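Local coordinates for protein Myo-inositol dehydrogenase (Corynebacterium glutamicum, PDB 3EUW) that probably oxidises myo-inositol with NAD+ as a tetrameric dehydrogenase of the Gfo/Idh/MocA family, pairing a Rossmann-fold domain with a second beta-sheet domain, at residues 118-123 and 303-308; 68-73 and 91-96; 4-9 and 30-35; 187-192 and 330-335. All coordinates share one frame; numbering follows the deposited sequence.

Interaction 1: residues 118-123 and 303-308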
loop_
_atom_site.group_PDB
_atom_site.type_symbol
_atom_site.label_atom_id
_atom_site.label_comp_id
_atom_site.label_asym_id
_atom_site.label_seq_id
_atom_site.Cartn_x
_atom_site.Cartn_y
_atom_site.Cartn_z
ATOM N N LYS A 118 19.296 33.886 19.637
ATOM C CA LYS A 118 18.931 34.410 18.323
ATOM C C LYS A 118 19.346 33.445 17.216
ATOM O O LYS A 118 19.268 33.760 16.027
ATOM C CB LYS A 118 19.571 35.782 18.097
ATOM C CG LYS A 118 18.883 36.903 18.871
ATOM C CD LYS A 118 19.543 38.256 18.616
ATOM C CE LYS A 118 18.801 39.390 19.335
ATOM N NZ LYS A 118 17.427 39.608 18.781
ATOM N N VAL A 119 19.777 32.253 17.614
ATOM C CA VAL A 119 20.190 31.263 16.638
ATOM C C VAL A 119 19.159 30.156 16.472
ATOM O O VAL A 119 18.678 29.585 17.453
ATOM C CB VAL A 119 21.537 30.613 17.029
ATOM C CG1 VAL A 119 21.998 29.668 15.927
ATOM C CG2 VAL A 119 22.581 31.682 17.262
HETATM N N MSE A 120 18.791 29.886 15.227
HETATM C CA MSE A 120 17.885 28.796 14.933
HETATM C C MSE A 120 18.691 27.772 14.144
HETATM O O MSE A 120 19.367 28.129 13.180
HETATM C CB MSE A 120 16.713 29.260 14.077
HETATM C CG MSE A 120 15.821 28.097 13.743
HETATM SE SE MSE A 120 14.218 28.704 12.866
HETATM C CE MSE A 120 13.255 26.980 12.655
ATOM N N LEU A 121 18.644 26.509 14.546
ATOM C CA LEU A 121 19.397 25.488 13.827
ATOM C C LEU A 121 18.530 24.886 12.746
ATOM O O LEU A 121 17.356 24.579 12.977
ATOM C CB LEU A 121 19.923 24.409 14.768
ATOM C CG LEU A 121 21.448 24.551 14.727
ATOM C CD1 LEU A 121 21.902 25.541 15.794
ATOM C CD2 LEU A 121 22.107 23.222 14.922
ATOM N N GLY A 122 19.117 24.723 11.564
ATOM C CA GLY A 122 18.364 24.220 10.427
ATOM C C GLY A 122 18.123 22.733 10.297
ATOM O O GLY A 122 18.427 22.160 9.248
ATOM N N PHE A 123 17.596 22.098 11.346
ATOM C CA PHE A 123 17.285 20.668 11.266
ATOM C C PHE A 123 15.919 20.617 10.599
ATOM O O PHE A 123 14.884 20.456 11.251
ATOM C CB PHE A 123 17.237 20.040 12.656
ATOM C CG PHE A 123 18.592 19.871 13.283
ATOM C CD1 PHE A 123 19.558 19.071 12.682
ATOM C CD2 PHE A 123 18.906 20.517 14.472
ATOM C CE1 PHE A 123 20.826 18.918 13.267
ATOM C CE2 PHE A 123 20.162 20.375 15.060
ATOM C CZ PHE A 123 21.123 19.574 14.457
ATOM N N PHE A 303 13.953 30.550 19.185
ATOM C CA PHE A 303 13.802 29.634 18.062
ATOM C C PHE A 303 13.811 28.170 18.465
ATOM O O PHE A 303 14.258 27.804 19.554
ATOM C CB PHE A 303 14.929 29.853 17.048
ATOM C CG PHE A 303 14.897 31.187 16.384
ATOM C CD1 PHE A 303 13.895 31.505 15.476
ATOM C CD2 PHE A 303 15.877 32.128 16.653
ATOM C CE1 PHE A 303 13.873 32.740 14.841
ATOM C CE2 PHE A 303 15.859 33.369 16.021
ATOM C CZ PHE A 303 14.855 33.671 15.114
ATOM N N SER A 304 13.327 27.337 17.554
ATOM C CA SER A 304 13.303 25.899 17.753
ATOM C C SER A 304 13.314 25.235 16.377
ATOM O O SER A 304 12.443 25.490 15.557
ATOM C CB SER A 304 12.044 25.478 18.512
ATOM O OG SER A 304 12.037 24.073 18.687
ATOM N N PRO A 305 14.325 24.408 16.095
ATOM C CA PRO A 305 15.450 23.996 16.945
ATOM C C PRO A 305 16.321 25.188 17.346
ATOM O O PRO A 305 16.500 26.128 16.563
ATOM C CB PRO A 305 16.225 23.029 16.051
ATOM C CG PRO A 305 15.184 22.494 15.124
ATOM C CD PRO A 305 14.402 23.731 14.790
ATOM N N ASN A 306 16.871 25.133 18.555
ATOM C CA ASN A 306 17.730 26.201 19.050
ATOM C C ASN A 306 19.217 25.835 19.033
ATOM O O ASN A 306 19.612 24.731 18.637
ATOM C CB ASN A 306 17.333 26.598 20.478
ATOM C CG ASN A 306 17.488 25.465 21.471
ATOM O OD1 ASN A 306 18.476 24.726 21.451
ATOM N ND2 ASN A 306 16.522 25.335 22.365
ATOM N N PHE A 307 20.033 26.782 19.485
ATOM C CA PHE A 307 21.471 26.603 19.544
ATOM C C PHE A 307 21.810 25.325 20.307
ATOM O O PHE A 307 22.630 24.521 19.866
ATOM C CB PHE A 307 22.105 27.807 20.248
ATOM C CG PHE A 307 23.605 27.809 20.223
ATOM C CD1 PHE A 307 24.295 28.404 19.174
ATOM C CD2 PHE A 307 24.331 27.225 21.262
ATOM C CE1 PHE A 307 25.693 28.423 19.156
ATOM C CE2 PHE A 307 25.727 27.236 21.252
ATOM C CZ PHE A 307 26.410 27.836 20.198
ATOM N N GLU A 308 21.161 25.148 21.450
ATOM C CA GLU A 308 21.383 23.992 22.310
ATOM C C GLU A 308 21.122 22.667 21.593
ATOM O O GLU A 308 21.825 21.692 21.824
ATOM C CB GLU A 308 20.502 24.095 23.559
ATOM C CG GLU A 308 21.039 23.349 24.754
ATOM C CD GLU A 308 22.468 23.745 25.080
ATOM O OE1 GLU A 308 22.761 24.960 25.161
ATOM O OE2 GLU A 308 23.301 22.835 25.262
HETATM O O HOH W 1 18.620 29.484 19.984
#
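The carbonyl oxygen of Pro305 is approached by two groups of strand 119-121: Leu121 N donates to Pro305 O over 3.0 Å, and the CA of Met120 adds a weaker C-H contact to Pro305 O at 3.4 Å. The amide comes from above the carbonyl plane, 51° out of it, and is therefore not on a lone pair. A water also lies between Val119 O and Phe307 N, accepting from Phe307 N at 3.1 Å; its approach to Val119 O is unusually short and its detail doubtful. Phe307 opens helix 307-326, and Asn306 before it is the N-cap, its short amide side chain accepting from Asp309 N.

Met120, a selenomethionine introduced for the crystal study, runs extended. With CG anti to the backbone N (chi1 178°), it crosses Phe303 at about a right angle. Met120 CB lies 3.5 Å from Phe303 CG, while SE meets the ring obliquely in a Met-aromatic contact, 4.8 Å from its centroid. Helix 283-299 packs on the same selenomethionine, a slim, flexible chain suited to filling between uneven surfaces.

A cis peptide bond precedes Pro305, whose compact ring faces the strand; its CB touches the edge of the Phe123 ring at CD2, 4.0 Å away. Phe307 likewise brings an edge, with CD1 4.1 Å from Val119 CB, and packs on helix 102-112 as well. This joins the outermost strand of the Rossmann sheet to the chain returning from the second domain, an association characteristic of the two-domain Gfo/Idh/MocA fold.

Interaction 2: residues 68-73 and 91-96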
loop_
_atom_site.group_PDB
_atom_site.type_symbol
_atom_site.label_atom_id
_atom_site.label_comp_id
_atom_site.label_asym_id
_atom_site.label_seq_id
_atom_site.Cartn_x
_atom_site.Cartn_y
_atom_site.Cartn_z
ATOM N N GLY A 68 17.317 39.471 9.271
ATOM C CA GLY A 68 17.661 38.089 9.530
ATOM C C GLY A 68 18.645 37.514 8.538
ATOM O O GLY A 68 18.712 37.935 7.383
ATOM N N ILE A 69 19.407 36.536 9.002
ATOM C CA ILE A 69 20.407 35.890 8.166
ATOM C C ILE A 69 20.214 34.378 8.037
ATOM O O ILE A 69 19.803 33.717 8.983
ATOM C CB ILE A 69 21.797 36.176 8.730
ATOM C CG1 ILE A 69 22.181 37.611 8.379
ATOM C CG2 ILE A 69 22.800 35.162 8.237
ATOM C CD1 ILE A 69 23.486 38.055 8.984
ATOM N N VAL A 70 20.502 33.857 6.849
ATOM C CA VAL A 70 20.420 32.429 6.566
ATOM C C VAL A 70 21.828 31.980 6.183
ATOM O O VAL A 70 22.429 32.517 5.250
ATOM C CB VAL A 70 19.463 32.133 5.400
ATOM C CG1 VAL A 70 19.507 30.646 5.054
ATOM C CG2 VAL A 70 18.058 32.532 5.781
ATOM N N ILE A 71 22.357 31.003 6.908
ATOM C CA ILE A 71 23.709 30.529 6.646
ATOM C C ILE A 71 23.742 29.201 5.893
ATOM O O ILE A 71 23.609 28.127 6.489
ATOM C CB ILE A 71 24.494 30.400 7.964
ATOM C CG1 ILE A 71 24.518 31.752 8.677
ATOM C CG2 ILE A 71 25.916 29.921 7.690
ATOM C CD1 ILE A 71 25.206 31.725 10.026
ATOM N N GLY A 72 23.914 29.290 4.578
ATOM C CA GLY A 72 23.970 28.105 3.745
ATOM C C GLY A 72 25.339 27.898 3.122
ATOM O O GLY A 72 25.467 27.243 2.091
ATOM N N SER A 73 26.359 28.472 3.749
ATOM C CA SER A 73 27.729 28.365 3.275
ATOM C C SER A 73 28.395 27.179 3.982
ATOM O O SER A 73 27.787 26.563 4.852
ATOM C CB SER A 73 28.474 29.672 3.570
ATOM O OG SER A 73 28.305 30.061 4.922
ATOM N N PRO A 91 19.190 37.929 14.122
ATOM C CA PRO A 91 18.864 36.504 14.222
ATOM C C PRO A 91 19.511 35.740 13.066
ATOM O O PRO A 91 19.715 36.292 11.983
ATOM C CB PRO A 91 17.338 36.490 14.134
ATOM C CG PRO A 91 16.943 37.836 14.672
ATOM C CD PRO A 91 17.967 38.738 14.028
ATOM N N ALA A 92 19.834 34.472 13.291
ATOM C CA ALA A 92 20.461 33.679 12.246
ATOM C C ALA A 92 19.978 32.235 12.192
ATOM O O ALA A 92 19.987 31.527 13.202
ATOM C CB ALA A 92 21.968 33.700 12.417
ATOM N N LEU A 93 19.552 31.819 11.002
ATOM C CA LEU A 93 19.105 30.457 10.754
ATOM C C LEU A 93 20.330 29.806 10.122
ATOM O O LEU A 93 20.741 30.182 9.020
ATOM C CB LEU A 93 17.919 30.436 9.781
ATOM C CG LEU A 93 17.628 29.076 9.129
ATOM C CD1 LEU A 93 17.343 28.019 10.200
ATOM C CD2 LEU A 93 16.463 29.221 8.165
ATOM N N CYS A 94 20.914 28.843 10.823
ATOM C CA CYS A 94 22.125 28.198 10.344
ATOM C C CYS A 94 21.993 26.714 10.016
ATOM O O CYS A 94 21.449 25.938 10.805
ATOM C CB CYS A 94 23.236 28.390 11.386
ATOM S SG CYS A 94 24.865 27.822 10.870
ATOM N N GLU A 95 22.495 26.323 8.846
ATOM C CA GLU A 95 22.468 24.917 8.453
ATOM C C GLU A 95 23.360 24.194 9.433
ATOM O O GLU A 95 24.359 24.745 9.888
ATOM C CB GLU A 95 23.046 24.710 7.055
ATOM C CG GLU A 95 22.120 25.073 5.920
ATOM C CD GLU A 95 20.883 24.218 5.902
ATOM O OE1 GLU A 95 21.026 22.985 6.026
ATOM O OE2 GLU A 95 19.772 24.776 5.757
ATOM N N LYS A 96 23.004 22.961 9.760
ATOM C CA LYS A 96 23.799 22.167 10.686
ATOM C C LYS A 96 25.181 21.890 10.069
ATOM O O LYS A 96 25.327 21.871 8.854
ATOM C CB LYS A 96 23.041 20.860 10.991
ATOM C CG LYS A 96 23.777 19.554 10.728
ATOM C CD LYS A 96 23.890 19.189 9.260
ATOM C CE LYS A 96 24.543 17.823 9.127
ATOM N NZ LYS A 96 25.182 17.561 7.816
#
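Strands 68-71 and 92-94 run parallel, 11° apart with their axes 4.7 Å from each other, and bond in the usual alternation: Ile69 and Ile71 each use both N-H and C=O toward the partner strand. They are consecutive strands of a beta-alpha-beta unit of the Rossmann fold, joined through helix 78-87. The central links, Leu93 N to Ile69 O and Ile71 N to Leu93 O, are both 2.8 Å long and nearly straight. The ladder begins with Ile69 N to Pro91 O and ends with a longer bond from Glu95 N to Ile71 O, 3.2 Å.

Ile69, Ile71, Ala92 and Cys94 share one face of the sheet, where His78 and Leu81 of the connecting helix cover Ile71. Cys94 turns its sulfur anti to the backbone N (chi1 -173°), laying SG alongside the isoleucine, 3.9 Å from Ile71 CB. The small thiol and the methyl of Ala92 fit beside these branched chains. On the other face, Val70 CG2 and Leu93 CD2 meet loosely at 4.4 Å; branched apolar residues suit a buried strand.

Past the strand ends the chemistry becomes polar. Glu95 and Lys96 begin the Glu-Lys-Pro signature of this family, and Glu95 OE2 is hydrogen-bonded to His19 NE2. The glutamate stem bends over the end of the neighbouring strand, bringing Glu95 CG to 3.4 Å from Ile71 O.

Interaction 3: residues 4-9 and 30-35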
loop_
_atom_site.group_PDB
_atom_site.type_symbol
_atom_site.label_atom_id
_atom_site.label_comp_id
_atom_site.label_asym_id
_atom_site.label_seq_id
_atom_site.Cartn_x
_atom_site.Cartn_y
_atom_site.Cartn_z
ATOM N N THR A 4 7.480 43.790 5.467
ATOM C CA THR A 4 8.340 42.769 4.875
ATOM C C THR A 4 9.716 42.738 5.535
ATOM O O THR A 4 10.369 43.765 5.656
ATOM C CB THR A 4 8.504 43.005 3.361
ATOM O OG1 THR A 4 9.394 42.023 2.813
ATOM C CG2 THR A 4 9.063 44.388 3.098
ATOM N N LEU A 5 10.144 41.554 5.968
ATOM C CA LEU A 5 11.440 41.392 6.628
ATOM C C LEU A 5 12.586 41.222 5.631
ATOM O O LEU A 5 12.464 40.501 4.644
ATOM C CB LEU A 5 11.395 40.199 7.581
ATOM C CG LEU A 5 10.428 40.325 8.767
ATOM C CD1 LEU A 5 10.391 39.011 9.563
ATOM C CD2 LEU A 5 10.867 41.484 9.659
ATOM N N ARG A 6 13.702 41.896 5.908
ATOM C CA ARG A 6 14.883 41.862 5.049
ATOM C C ARG A 6 15.845 40.746 5.435
ATOM O O ARG A 6 16.319 40.686 6.570
ATOM C CB ARG A 6 15.621 43.199 5.124
ATOM C CG ARG A 6 14.795 44.415 4.749
ATOM C CD ARG A 6 14.559 44.450 3.274
ATOM N NE ARG A 6 14.605 45.808 2.739
ATOM C CZ ARG A 6 13.591 46.666 2.757
ATOM N NH1 ARG A 6 12.422 46.320 3.288
ATOM N NH2 ARG A 6 13.749 47.874 2.227
ATOM N N ILE A 7 16.168 39.890 4.473
ATOM C CA ILE A 7 17.052 38.761 4.731
ATOM C C ILE A 7 18.364 38.761 3.956
ATOM O O ILE A 7 18.392 39.034 2.757
ATOM C CB ILE A 7 16.343 37.422 4.404
ATOM C CG1 ILE A 7 14.987 37.350 5.112
ATOM C CG2 ILE A 7 17.235 36.253 4.801
ATOM C CD1 ILE A 7 15.073 37.410 6.617
ATOM N N ALA A 8 19.451 38.439 4.646
ATOM C CA ALA A 8 20.757 38.335 4.006
ATOM C C ALA A 8 21.083 36.835 3.920
ATOM O O ALA A 8 20.931 36.109 4.904
ATOM C CB ALA A 8 21.803 39.054 4.829
ATOM N N LEU A 9 21.524 36.378 2.751
ATOM C CA LEU A 9 21.849 34.971 2.541
ATOM C C LEU A 9 23.331 34.703 2.295
ATOM O O LEU A 9 23.963 35.383 1.481
ATOM C CB LEU A 9 21.047 34.422 1.357
ATOM C CG LEU A 9 21.454 33.035 0.834
ATOM C CD1 LEU A 9 21.113 31.978 1.883
ATOM C CD2 LEU A 9 20.741 32.737 -0.489
ATOM N N GLU A 30 11.997 39.105 2.184
ATOM C CA GLU A 30 12.589 39.708 1.006
ATOM C C GLU A 30 14.093 39.498 1.094
ATOM O O GLU A 30 14.705 39.813 2.108
ATOM C CB GLU A 30 12.247 41.205 0.979
ATOM C CG GLU A 30 13.021 42.029 -0.029
ATOM C CD GLU A 30 12.455 43.437 -0.189
ATOM O OE1 GLU A 30 13.206 44.332 -0.633
ATOM O OE2 GLU A 30 11.259 43.647 0.114
ATOM N N LEU A 31 14.677 38.939 0.040
ATOM C CA LEU A 31 16.115 38.694 -0.006
ATOM C C LEU A 31 16.790 39.955 -0.558
ATOM O O LEU A 31 16.561 40.330 -1.705
ATOM C CB LEU A 31 16.405 37.501 -0.917
ATOM C CG LEU A 31 17.877 37.140 -1.108
ATOM C CD1 LEU A 31 18.499 36.814 0.238
ATOM C CD2 LEU A 31 18.001 35.957 -2.059
ATOM N N VAL A 32 17.622 40.605 0.248
ATOM C CA VAL A 32 18.268 41.828 -0.204
ATOM C C VAL A 32 19.749 41.715 -0.505
ATOM O O VAL A 32 20.327 42.623 -1.092
ATOM C CB VAL A 32 18.068 42.978 0.803
ATOM C CG1 VAL A 32 16.593 43.250 0.973
ATOM C CG2 VAL A 32 18.712 42.636 2.136
ATOM N N VAL A 33 20.374 40.616 -0.106
ATOM C CA VAL A 33 21.789 40.456 -0.392
ATOM C C VAL A 33 22.252 39.013 -0.266
ATOM O O VAL A 33 21.868 38.304 0.666
ATOM C CB VAL A 33 22.657 41.365 0.521
ATOM C CG1 VAL A 33 22.561 40.907 1.967
ATOM C CG2 VAL A 33 24.106 41.345 0.051
ATOM N N ILE A 34 23.068 38.592 -1.231
ATOM C CA ILE A 34 23.624 37.246 -1.278
ATOM C C ILE A 34 25.150 37.355 -1.278
ATOM O O ILE A 34 25.723 38.090 -2.074
ATOM C CB ILE A 34 23.195 36.501 -2.559
ATOM C CG1 ILE A 34 21.671 36.411 -2.626
ATOM C CG2 ILE A 34 23.813 35.108 -2.584
ATOM C CD1 ILE A 34 21.156 35.636 -3.807
ATOM N N ALA A 35 25.799 36.625 -0.378
ATOM C CA ALA A 35 27.249 36.646 -0.280
ATOM C C ALA A 35 27.853 35.268 -0.562
ATOM O O ALA A 35 27.356 34.243 -0.085
ATOM C CB ALA A 35 27.673 37.126 1.104
#
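Backbone bonds bind strands 5-9 and 30-35 side by side in parallel, their directions 44° apart, a strong twist. Ile7 is bonded through both its N-H and its C=O, Ile7 N giving to Glu30 O at 2.8 Å and Ile7 O receiving Val32 N. Beyond that the pairing slips by one residue: Leu9 N bonds to Val33 O at 2.9 Å, and Ala35 N returns to Leu9 O.

Helix 14-25 connects these strands in the first beta-alpha-beta crossover of the Rossmann fold; the turn after strand 5-10 carries a glycine pattern consistent with dinucleotide binding.

Apolar contacts fill both faces. Leu31 reaches over with CD1, 3.7 Å from Leu9 CB, and also touches Ala20 and Ile23 of that helix. Opposite, Ala8 CB and Val33 CG1 press together at 3.5 Å, tighter than usual; alanine's lone methyl suits so close an approach.

The charged pair sits at the partly exposed start of the strands. Glu30, extended with CG anti to the backbone N (chi1 168°), lies alongside Arg6, guanidinium and carboxylate planes 8° apart. Glu30 OE1 sits over the guanidinium face, 3.9 Å from Arg6 NE, so this long salt bridge is purely electrostatic; Arg6 NE also has a long, weak ion pair with Asp65. The Val32 side chain crosses Arg6 at about a right angle.

Interaction 4: residues 187-192 and 330-335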
loop_
_atom_site.group_PDB
_atom_site.type_symbol
_atom_site.label_atom_id
_atom_site.label_comp_id
_atom_site.label_asym_id
_atom_site.label_seq_id
_atom_site.Cartn_x
_atom_site.Cartn_y
_atom_site.Cartn_z
ATOM N N PRO A 187 13.673 14.210 24.162
ATOM C CA PRO A 187 14.686 15.211 24.503
ATOM C C PRO A 187 15.805 14.716 25.400
ATOM O O PRO A 187 16.968 15.071 25.215
ATOM C CB PRO A 187 13.874 16.316 25.190
ATOM C CG PRO A 187 12.503 16.146 24.629
ATOM C CD PRO A 187 12.337 14.660 24.581
ATOM N N ASN A 188 15.444 13.894 26.374
ATOM C CA ASN A 188 16.399 13.387 27.343
ATOM C C ASN A 188 16.993 12.012 27.050
ATOM O O ASN A 188 16.406 10.980 27.378
ATOM C CB ASN A 188 15.729 13.388 28.715
ATOM C CG ASN A 188 15.046 14.711 29.014
ATOM O OD1 ASN A 188 14.038 14.760 29.728
ATOM N ND2 ASN A 188 15.597 15.798 28.470
ATOM N N ILE A 189 18.174 12.014 26.441
ATOM C CA ILE A 189 18.877 10.781 26.113
ATOM C C ILE A 189 19.952 10.575 27.183
ATOM O O ILE A 189 20.678 11.507 27.527
ATOM C CB ILE A 189 19.549 10.875 24.730
ATOM C CG1 ILE A 189 18.506 11.222 23.657
ATOM C CG2 ILE A 189 20.275 9.573 24.416
ATOM C CD1 ILE A 189 17.396 10.208 23.484
ATOM N N VAL A 190 20.055 9.364 27.715
ATOM C CA VAL A 190 21.043 9.103 28.743
ATOM C C VAL A 190 22.204 8.221 28.293
ATOM O O VAL A 190 23.330 8.420 28.744
ATOM C CB VAL A 190 20.388 8.490 30.008
ATOM C CG1 VAL A 190 19.410 9.476 30.607
ATOM C CG2 VAL A 190 19.668 7.201 29.667
ATOM N N GLU A 191 21.941 7.262 27.406
ATOM C CA GLU A 191 22.992 6.365 26.919
ATOM C C GLU A 191 23.048 6.278 25.398
ATOM O O GLU A 191 22.034 6.443 24.712
ATOM C CB GLU A 191 22.815 4.954 27.493
ATOM C CG GLU A 191 22.776 4.893 29.023
ATOM C CD GLU A 191 22.844 3.473 29.566
ATOM O OE1 GLU A 191 22.323 2.548 28.908
ATOM O OE2 GLU A 191 23.409 3.284 30.664
ATOM N N VAL A 192 24.240 5.996 24.884
ATOM C CA VAL A 192 24.445 5.894 23.456
ATOM C C VAL A 192 25.244 4.659 23.060
ATOM O O VAL A 192 26.319 4.403 23.594
ATOM C CB VAL A 192 25.174 7.139 22.929
ATOM C CG1 VAL A 192 25.519 6.970 21.463
ATOM C CG2 VAL A 192 24.291 8.366 23.122
ATOM N N VAL A 330 27.887 4.228 25.822
ATOM C CA VAL A 330 28.430 5.456 26.393
ATOM C C VAL A 330 27.370 6.199 27.210
ATOM O O VAL A 330 26.287 6.492 26.712
ATOM C CB VAL A 330 28.963 6.410 25.272
ATOM C CG1 VAL A 330 29.360 7.766 25.863
ATOM C CG2 VAL A 330 30.161 5.787 24.577
ATOM N N THR A 331 27.688 6.491 28.467
ATOM C CA THR A 331 26.778 7.226 29.348
ATOM C C THR A 331 27.081 8.717 29.213
ATOM O O THR A 331 28.177 9.172 29.528
ATOM C CB THR A 331 26.960 6.804 30.822
ATOM O OG1 THR A 331 26.582 5.432 30.977
ATOM C CG2 THR A 331 26.094 7.661 31.731
ATOM N N LEU A 332 26.104 9.469 28.731
ATOM C CA LEU A 332 26.257 10.902 28.520
ATOM C C LEU A 332 26.562 11.720 29.768
ATOM O O LEU A 332 27.414 12.606 29.738
ATOM C CB LEU A 332 25.003 11.449 27.849
ATOM C CG LEU A 332 24.767 10.890 26.448
ATOM C CD1 LEU A 332 23.406 11.320 25.941
ATOM C CD2 LEU A 332 25.869 11.380 25.529
ATOM N N ASN A 333 25.869 11.431 30.863
ATOM C CA ASN A 333 26.092 12.170 32.101
ATOM C C ASN A 333 26.426 11.239 33.269
ATOM O O ASN A 333 25.533 10.640 33.874
ATOM C CB ASN A 333 24.859 13.013 32.442
ATOM C CG ASN A 333 24.524 14.022 31.357
ATOM O OD1 ASN A 333 25.354 14.854 30.986
ATOM N ND2 ASN A 333 23.300 13.953 30.842
ATOM N N PRO A 334 27.725 11.112 33.596
ATOM C CA PRO A 334 28.259 10.272 34.680
ATOM C C PRO A 334 27.592 10.483 36.045
ATOM O O PRO A 334 26.716 11.341 36.197
ATOM C CB PRO A 334 29.740 10.646 34.697
ATOM C CG PRO A 334 30.018 10.925 33.242
ATOM C CD PRO A 334 28.823 11.763 32.852
ATOM N N ALA A 335 28.022 9.698 37.035
ATOM C CA ALA A 335 27.477 9.782 38.391
ATOM C C ALA A 335 28.413 10.526 39.349
ATOM O O ALA A 335 27.991 11.571 39.895
ATOM C CB ALA A 335 27.193 8.378 38.925
#
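Leu332, Val192 and Val330 bury the most surface where the last strand, 330-331, and the residue after it meet strand 189-192. Val192 and Val330 form an antiparallel hydrogen-bonded pair: Val192 N gives to Val330 O at 2.8 Å, and Val330 N gives to Val192 O at 2.7 Å. Their beta-branched side chains suit extended backbone and share one face, which packs on helix 307-326 through Ala319, Cys320 and Glu322.

Leu332 is pinned by its backbone, Leu332 N donating to Val190 O at 3.0 Å. Its CG stands anti to the carbonyl carbon (chi1 -64°), and the two methyls fork toward strand 189-192: CD1 lies 3.9 Å from Ile189 CG2, and CD2 lies 4.2 Å from Val192 CG2. Leucine's forked end thus touches two residues that are not adjacent, and Leu316 of the helix backs it.

Val190 and Glu191 both face Arg218 of the next strand, a classic beta bulge. Glu191 and Thr331 form the non-hydrogen-bonded pair on the other face; their side chains run alongside each other, but the carboxylate's salt bridge is with Arg218 through Glu191 OE1. A short edge strand is therefore held to the seven-stranded sheet mainly by backbone bonds and apolar packing against the helix, while charge pairing is kept to the other face.

Overall arrangement
Interactions 2 and 3 lie within the parallel Rossmann sheet, and interaction 1 packs a loop and helix start on its outermost strand, 119-121; all three are buried. Strand 68-71 of interaction 2 bonds to strand 5-10 of interaction 3, Gly68 O and Val70 N both pairing with Ala8, while strand 92-94 bonds to strand 119-121. Interactions 2 and 3 are parallel ladders, the latter with charged residues at one end; interaction 1 has one direct backbone bond and depends on aromatic and proline packing. Interaction 4 lies in the mixed sheet, about 40 Å from interaction 3 between centres, and is only partly buried. Helix 307-326 runs from interaction 1 to strand 330-331, linking the two sheets.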